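Local coordinates for GTP pyrophosphokinase YjbM (Bacillus subtilis, PDB 5DEC), which makes the alarmone (p)ppGpp, a mediator of the bacterial stringent response, by transferring pyrophosphate from ATP to GTP or GDP, at residues 25-28 / 29-32; 94-97 / 98-101. All blocks are in the same frame, centred on the assembly; numbering follows the deposited sequence.

Interaction 1: 25-28 / 29-32; sequences EELK and VKLK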
loop_
_atom_site.group_PDB
_atom_site.type_symbol
_atom_site.label_atom_id
_atom_site.label_comp_id
_atom_site.label_asym_id
_atom_site.label_seq_id
_atom_site.Cartn_x
_atom_site.Cartn_y
_atom_site.Cartn_z
ATOM N N GLU B 25 -10.344 0.972 6.701
ATOM C CA GLU B 25 -8.913 0.643 6.582
ATOM C C GLU B 25 -8.430 -0.300 7.696
ATOM O O GLU B 25 -7.547 -1.163 7.479
ATOM C CB GLU B 25 -8.042 1.910 6.594
ATOM C CG GLU B 25 -8.219 2.803 5.366
ATOM C CD GLU B 25 -8.165 2.033 4.046
ATOM O OE1 GLU B 25 -7.229 1.242 3.825
ATOM O OE2 GLU B 25 -9.069 2.230 3.217
ATOM N N GLU B 26 -8.952 -0.113 8.904
ATOM C CA GLU B 26 -8.551 -0.982 10.014
ATOM C C GLU B 26 -9.047 -2.402 9.781
ATOM O O GLU B 26 -8.306 -3.356 9.947
ATOM C CB GLU B 26 -9.063 -0.434 11.346
ATOM C CG GLU B 26 -8.341 0.875 11.743
ATOM C CD GLU B 26 -8.707 1.403 13.120
ATOM O OE1 GLU B 26 -9.289 0.646 13.934
ATOM O OE2 GLU B 26 -8.401 2.591 13.383
ATOM N N LEU B 27 -10.301 -2.534 9.373
ATOM C CA LEU B 27 -10.879 -3.841 9.113
ATOM C C LEU B 27 -10.253 -4.524 7.903
ATOM O O LEU B 27 -10.141 -5.745 7.877
ATOM C CB LEU B 27 -12.391 -3.722 8.939
ATOM C CG LEU B 27 -13.145 -3.587 10.260
ATOM C CD1 LEU B 27 -14.584 -3.155 9.989
ATOM C CD2 LEU B 27 -13.113 -4.901 11.037
ATOM N N LYS B 28 -9.846 -3.756 6.893
ATOM C CA LYS B 28 -9.144 -4.374 5.758
ATOM C C LYS B 28 -7.867 -5.074 6.186
ATOM O O LYS B 28 -7.619 -6.216 5.799
ATOM C CB LYS B 28 -8.809 -3.332 4.679
ATOM C CG LYS B 28 -9.993 -3.090 3.742
ATOM C CD LYS B 28 -9.832 -1.817 2.923
ATOM C CE LYS B 28 -8.629 -1.843 2.016
ATOM N NZ LYS B 28 -8.645 -0.600 1.185
ATOM N N VAL B 29 -7.041 -4.398 6.980
ATOM C CA VAL B 29 -5.784 -5.005 7.387
ATOM C C VAL B 29 -6.029 -6.217 8.288
ATOM O O VAL B 29 -5.318 -7.240 8.206
ATOM C CB VAL B 29 -4.873 -3.982 8.111
ATOM C CG1 VAL B 29 -3.629 -4.672 8.690
ATOM C CG2 VAL B 29 -4.482 -2.923 7.149
ATOM N N LYS B 30 -7.029 -6.093 9.159
ATOM C CA LYS B 30 -7.399 -7.206 10.033
ATOM C C LYS B 30 -7.820 -8.426 9.218
ATOM O O LYS B 30 -7.287 -9.506 9.386
ATOM C CB LYS B 30 -8.525 -6.786 10.981
ATOM C CG LYS B 30 -8.026 -5.920 12.180
ATOM C CD LYS B 30 -9.189 -5.246 12.889
ATOM C CE LYS B 30 -8.740 -4.435 14.129
ATOM N NZ LYS B 30 -8.311 -5.348 15.214
ATOM N N LEU B 31 -8.774 -8.242 8.323
ATOM C CA LEU B 31 -9.320 -9.386 7.578
ATOM C C LEU B 31 -8.314 -9.998 6.593
ATOM O O LEU B 31 -8.303 -11.228 6.362
ATOM C CB LEU B 31 -10.590 -8.948 6.859
ATOM C CG LEU B 31 -11.714 -8.488 7.786
ATOM C CD1 LEU B 31 -12.890 -8.006 6.967
ATOM C CD2 LEU B 31 -12.130 -9.611 8.713
ATOM N N LYS B 32 -7.449 -9.161 6.026
ATOM C CA LYS B 32 -6.384 -9.669 5.163
ATOM C C LYS B 32 -5.387 -10.513 5.935
ATOM O O LYS B 32 -4.674 -11.316 5.352
ATOM C CB LYS B 32 -5.646 -8.516 4.460
ATOM C CG LYS B 32 -6.449 -7.886 3.342
ATOM C CD LYS B 32 -5.807 -6.607 2.794
ATOM C CE LYS B 32 -6.694 -6.017 1.690
ATOM N NZ LYS B 32 -6.243 -4.675 1.240
#
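Leu-27 O accepts the amide of Leu-31 at 2.9 Å between O and N, the shortest i to i+4 bond in this turn of helix 11-38. The same oxygen is roofed by the Leu-31 side chain, whose CG lies 3.2 Å from Leu-27 O. Lys-28 O is treated alike: Lys-32 N donates to it at 3.0 Å, and Lys-32 CG passes 3.2 Å from that oxygen. Beyond CG the Lys-32 chain is fully extended and keeps abreast of Lys-28, with Lys-28 CE 3.8 Å from Lys-32 NZ. Lys-28 is bent at chi3 (62°), which turns its ammonium group to Glu-25, and Lys-28 NZ forms a salt bridge with Glu-25 OE2 at 3.5 Å. On another face, Lys-30 lays CG and CD over Glu-26 O, while its NZ pairs with Asp-105 and with Glu-26 of the second subunit. The Glu-26 carboxylate is hydrogen-bonded to Tyr-132 and Gln-22 of its own chain, and Val-29 packs on Val-29 of the second subunit. Residues 28 to 32 belong to the site for the allosteric activator pppGpp, shared between neighbouring subunits. Lys-28 NZ and Lys-32 NZ lie 4.7 Å apart, two like charges that would probably suit the phosphates of the activator, while Glu-25 is likely to offset part of the charge.

Interaction 2: 94-97 / 98-101; sequences QIVK and EMLF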
loop_
_atom_site.group_PDB
_atom_site.type_symbol
_atom_site.label_atom_id
_atom_site.label_comp_id
_atom_site.label_asym_id
_atom_site.label_seq_id
_atom_site.Cartn_x
_atom_site.Cartn_y
_atom_site.Cartn_z
ATOM N N GLN B 94 -19.130 -20.289 5.131
ATOM C CA GLN B 94 -19.527 -20.643 6.485
ATOM C C GLN B 94 -18.329 -20.539 7.428
ATOM O O GLN B 94 -18.479 -20.125 8.572
ATOM C CB GLN B 94 -20.130 -22.057 6.516
ATOM C CG GLN B 94 -20.637 -22.493 7.890
ATOM C CD GLN B 94 -21.746 -21.603 8.425
ATOM O OE1 GLN B 94 -22.540 -21.045 7.665
ATOM N NE2 GLN B 94 -21.797 -21.456 9.747
ATOM N N ILE B 95 -17.147 -20.905 6.939
ATOM C CA ILE B 95 -15.933 -20.819 7.735
ATOM C C ILE B 95 -15.610 -19.369 8.091
ATOM O O ILE B 95 -15.358 -19.058 9.253
ATOM C CB ILE B 95 -14.739 -21.460 6.988
ATOM C CG1 ILE B 95 -14.942 -22.981 6.894
ATOM C CG2 ILE B 95 -13.430 -21.150 7.694
ATOM C CD1 ILE B 95 -13.901 -23.693 6.072
ATOM N N VAL B 96 -15.693 -18.471 7.111
ATOM C CA VAL B 96 -15.407 -17.061 7.357
ATOM C C VAL B 96 -16.448 -16.471 8.305
ATOM O O VAL B 96 -16.106 -15.732 9.249
ATOM C CB VAL B 96 -15.360 -16.238 6.037
ATOM C CG1 VAL B 96 -15.224 -14.753 6.333
ATOM C CG2 VAL B 96 -14.214 -16.715 5.148
ATOM N N LYS B 97 -17.706 -16.811 8.069
ATOM C CA LYS B 97 -18.793 -16.385 8.946
ATOM C C LYS B 97 -18.493 -16.717 10.402
ATOM O O LYS B 97 -18.656 -15.882 11.295
ATOM C CB LYS B 97 -20.102 -17.068 8.555
ATOM C CG LYS B 97 -20.864 -16.445 7.413
ATOM C CD LYS B 97 -22.092 -17.296 7.069
ATOM C CE LYS B 97 -22.921 -17.604 8.305
ATOM N NZ LYS B 97 -24.125 -18.426 7.975
ATOM N N GLU B 98 -18.084 -17.957 10.639
ATOM C CA GLU B 98 -17.805 -18.395 11.997
ATOM C C GLU B 98 -16.607 -17.689 12.585
ATOM O O GLU B 98 -16.603 -17.368 13.779
ATOM C CB GLU B 98 -17.637 -19.914 12.029
ATOM C CG GLU B 98 -18.981 -20.583 11.865
ATOM C CD GLU B 98 -18.904 -22.087 11.672
ATOM O OE1 GLU B 98 -17.779 -22.628 11.567
ATOM O OE2 GLU B 98 -19.981 -22.725 11.649
ATOM N N MET B 99 -15.591 -17.429 11.768
ATOM C CA MET B 99 -14.481 -16.624 12.240
ATOM C C MET B 99 -14.956 -15.241 12.671
ATOM O O MET B 99 -14.545 -14.746 13.728
ATOM C CB MET B 99 -13.395 -16.476 11.150
ATOM C CG MET B 99 -12.612 -17.755 10.935
ATOM S SD MET B 99 -11.257 -17.557 9.763
ATOM C CE MET B 99 -12.119 -17.192 8.251
ATOM N N LEU B 100 -15.816 -14.615 11.868
ATOM C CA LEU B 100 -16.243 -13.243 12.169
ATOM C C LEU B 100 -17.089 -13.206 13.443
ATOM O O LEU B 100 -16.972 -12.288 14.251
ATOM C CB LEU B 100 -17.030 -12.637 11.002
ATOM C CG LEU B 100 -16.220 -12.450 9.700
ATOM C CD1 LEU B 100 -17.073 -11.869 8.607
ATOM C CD2 LEU B 100 -15.054 -11.529 9.937
ATOM N N PHE B 101 -17.936 -14.211 13.617
ATOM C CA PHE B 101 -18.776 -14.273 14.809
ATOM C C PHE B 101 -17.953 -14.431 16.093
ATOM O O PHE B 101 -18.377 -13.997 17.165
ATOM C CB PHE B 101 -19.785 -15.411 14.662
ATOM C CG PHE B 101 -21.039 -15.006 13.928
ATOM C CD1 PHE B 101 -22.011 -14.250 14.564
ATOM C CD2 PHE B 101 -21.249 -15.376 12.620
ATOM C CE1 PHE B 101 -23.168 -13.871 13.902
ATOM C CE2 PHE B 101 -22.405 -15.004 11.948
ATOM C CZ PHE B 101 -23.364 -14.249 12.591
#
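Gln-94 NE2 donates to Glu-98 OE2 at 2.9 Å in a nearly straight bond (N-H...O 172°). The acceptor lies in the amide plane of Gln-94, yet the donor reaches OE2 from above the carboxylate plane, and the two flat groups stand 83° apart. The other end of the amide is used as well: Lys-97 NZ donates to Gln-94 OE1 at 3.1 Å, which fixes the rotation of the amide from both ends. A leucine in place of Gln-94 would probably leave Glu-98 and Lys-97 without the group that links them, and each free to swing. Glu-98 and Phe-101 belong to this exposed side, where the Phe-101 ring meets its own helix by an edge, CD2 lying 3.0 Å from Lys-97 O. The inner side is apolar and more closely packed. Met-99 is bent at chi3 (-65°), which folds CE back over the preceding turn, 3.4 Å from Val-96 CA and 3.8 Å from Val-96 CG2. Val-96 and Leu-100 lie next to each other, one turn apart, CG1 of Val-96 4.1 Å from CD1 of Leu-100. These two buried side chains pack helix 90-102 on strands 81-87 and 139-151, touching Ile-85 and Ile-149, and Leu-100 also meets Leu-31 of helix 11-38, while Met-99 meets Pro-46 and Val-137 of the second subunit.

Interactions 1 and 2 are successive along the chain, and their centres lie 15 Å apart, but they meet in one apolar core: Leu-31 CD2 is 3.7 Å from Leu-100 CD2. Ile-85 of strand 81-87 touches both leucines, and Phe-106 contacts Leu-27 as well as Leu-100, so the two helices share strand 81-87 and the loop residue Phe-106 as common neighbours. Interaction 1 contributes directly to the allosteric pppGpp site, with the Lys-32 side chain about 7 Å from that of Phe-49, whereas interaction 2 holds none of its residues, with Val-96 about 9 Å from Glu-48 between side chains. Towards the product site, the side chains of Glu-25 and Val-54 are about 7 Å apart.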